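Local coordinates for hypothetical nigD-like protein (Bacteroides caccae, PDB 3QWN) that is of unproven function but probably acts as a NigD-like immunity protein, with an N-terminal OB domain and a C-terminal beta sandwich domain, at residues S39-R42 / T43-I47. Residues are numbered along the deposited sequence; the frame is centred on the assembly and turned at random.
Sequences SKDR and TGSAI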
ATOM      1  N   SER A  39      18.200 -16.378  -4.157  1.00 40.93           N
ATOM      2  CA  SER A  39      19.360 -17.018  -4.782  1.00 41.52           C
ATOM      3  C   SER A  39      20.029 -16.071  -5.797  1.00 48.73           C
ATOM      4  O   SER A  39      21.228 -16.184  -6.035  1.00 52.91           O
ATOM      5  CB  SER A  39      18.966 -18.334  -5.456  1.00 44.46           C
ATOM      6  OG  SER A  39      17.899 -18.218  -6.394  1.00 47.25           O
ATOM      7  N   LYS A  40      19.270 -15.147  -6.388  1.00 41.75           N
ATOM      8  CA  LYS A  40      19.823 -14.202  -7.343  1.00 42.01           C
ATOM      9  C   LYS A  40      18.965 -12.935  -7.397  1.00 43.22           C
ATOM     10  O   LYS A  40      17.756 -13.017  -7.571  1.00 39.60           O
ATOM     11  CB  LYS A  40      19.925 -14.838  -8.748  1.00 45.75           C
ATOM     12  CG  LYS A  40      20.832 -14.092  -9.724  1.00 68.80           C
ATOM     13  CD  LYS A  40      20.913 -14.842 -11.059  1.00 89.11           C
ATOM     14  CE  LYS A  40      21.909 -14.229 -12.015  1.00111.52           C
ATOM     15  NZ  LYS A  40      21.983 -14.985 -13.291  1.00125.08           N
ATOM     16  N   ASP A  41      19.609 -11.767  -7.236  1.00 40.89           N
ATOM     17  CA  ASP A  41      18.974 -10.476  -7.388  1.00 39.41           C
ATOM     18  C   ASP A  41      19.528  -9.885  -8.653  1.00 47.07           C
ATOM     19  O   ASP A  41      20.636  -9.319  -8.653  1.00 49.45           O
ATOM     20  CB  ASP A  41      19.151  -9.553  -6.171  1.00 40.28           C
ATOM     21  CG  ASP A  41      18.558  -8.159  -6.357  1.00 43.84           C
ATOM     22  OD1 ASP A  41      17.749  -7.970  -7.284  1.00 41.94           O
ATOM     23  OD2 ASP A  41      18.917  -7.261  -5.593  1.00 55.16           O
ATOM     24  N   ARG A  42      18.772 -10.050  -9.755  1.00 44.07           N
ATOM     25  CA  ARG A  42      19.207  -9.561 -11.062  1.00 45.04           C
ATOM     26  C   ARG A  42      19.165  -8.018 -11.152  1.00 47.63           C
ATOM     27  O   ARG A  42      19.814  -7.466 -12.031  1.00 50.91           O
ATOM     28  CB  ARG A  42      18.408 -10.199 -12.205  1.00 44.34           C
ATOM     29  CG  ARG A  42      18.456 -11.714 -12.187  1.00 58.99           C
ATOM     30  CD  ARG A  42      18.417 -12.255 -13.590  1.00 83.41           C
ATOM     31  NE  ARG A  42      18.607 -13.701 -13.605  1.00111.11           N
ATOM     32  CZ  ARG A  42      18.704 -14.430 -14.712  1.00135.50           C
ATOM     33  NH1 ARG A  42      18.649 -13.849 -15.906  1.00122.02           N
ATOM     34  NH2 ARG A  42      18.861 -15.744 -14.636  1.00130.30           N
ATOM     35  N   THR A  43      18.482  -7.334 -10.216  1.00 39.92           N
ATOM     36  CA  THR A  43      18.395  -5.877 -10.203  1.00 38.74           C
ATOM     37  C   THR A  43      19.665  -5.232  -9.618  1.00 46.28           C
ATOM     38  O   THR A  43      19.898  -4.045  -9.844  1.00 47.98           O
ATOM     39  CB  THR A  43      17.160  -5.399  -9.441  1.00 43.52           C
ATOM     40  OG1 THR A  43      17.339  -5.564  -8.037  1.00 46.85           O
ATOM     41  CG2 THR A  43      15.920  -6.103  -9.860  1.00 40.55           C
ATOM     42  N   GLY A  44      20.441  -5.990  -8.843  1.00 41.92           N
ATOM     43  CA  GLY A  44      21.622  -5.460  -8.171  1.00 42.24           C
ATOM     44  C   GLY A  44      21.269  -4.338  -7.205  1.00 48.32           C
ATOM     45  O   GLY A  44      22.021  -3.375  -7.075  1.00 51.52           O
ATOM     46  N   SER A  45      20.074  -4.410  -6.576  1.00 42.12           N
ATOM     47  CA  SER A  45      19.585  -3.412  -5.637  1.00 40.23           C
ATOM     48  C   SER A  45      20.330  -3.496  -4.322  1.00 46.53           C
ATOM     49  O   SER A  45      20.923  -4.525  -3.979  1.00 44.43           O
ATOM     50  CB  SER A  45      18.097  -3.590  -5.393  1.00 37.88           C
ATOM     51  OG  SER A  45      17.402  -3.330  -6.592  1.00 41.14           O
ATOM     52  N   ALA A  46      20.288  -2.392  -3.588  1.00 46.25           N
ATOM     53  CA  ALA A  46      20.930  -2.256  -2.299  1.00 47.53           C
ATOM     54  C   ALA A  46      20.055  -1.417  -1.387  1.00 53.66           C
ATOM     55  O   ALA A  46      19.773  -0.269  -1.716  1.00 55.52           O
ATOM     56  CB  ALA A  46      22.295  -1.602  -2.482  1.00 49.15           C
ATOM     57  N   ILE A  47      19.576  -1.978  -0.276  1.00 47.62           N
ATOM     58  CA  ILE A  47      18.845  -1.150   0.691  1.00 44.93           C
ATOM     59  C   ILE A  47      19.787  -0.966   1.931  1.00 51.01           C
ATOM     60  O   ILE A  47      20.977  -1.311   1.861  1.00 50.36           O
ATOM     61  CB  ILE A  47      17.427  -1.669   1.007  1.00 44.84           C
ATOM     62  CG1 ILE A  47      17.471  -3.063   1.674  1.00 44.53           C
ATOM     63  CG2 ILE A  47      16.542  -1.631  -0.254  1.00 40.61           C
ATOM     64  CD1 ILE A  47      16.180  -3.548   2.335  1.00 31.12           C
TER
HETATM   65  O   HOH W   1      20.839  -7.080  -4.038  1.00 40.48           O
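Asp-41 OD1 accepts two bonds from Thr-43. The hydroxyl Thr-43 OG1 donates to Asp-41 OD1 at 2.6 Å. It arrives on the syn side, 16° out of the carboxylate plane. Chi1 of 74° tucks Thr-43 OG1 in between its own N and C, facing the carboxylate. The backbone N of Thr-43 reaches Asp-41 OD1 at 3.1 Å, but from well above that plane. The other oxygen, Asp-41 OD2, takes the backbone N of Ser-45 at 3.2 Å, again from above the plane. A water also donates to Asp-41 OD2 and to Ser-45 O, tying the carboxylate to the chain just beyond the turn. With CG anti to the backbone N (chi1 176°), the Asp-41 carboxylate lies along the backbone that follows. Residues Asp-41 to Gly-44 form a type I beta turn, with a weak bond from Gly-44 N to Asp-41 O (3.3 Å). The Asp-41 OD1 bond to Thr-43 N makes an Asx turn at its start. The turn sits at the surface of the OB domain. It ends strand 36-41 and starts the loop toward strand 52-63. Asp-41 also touches Ile-72 of strand 68-77 and Ile-25 of strand 25-30.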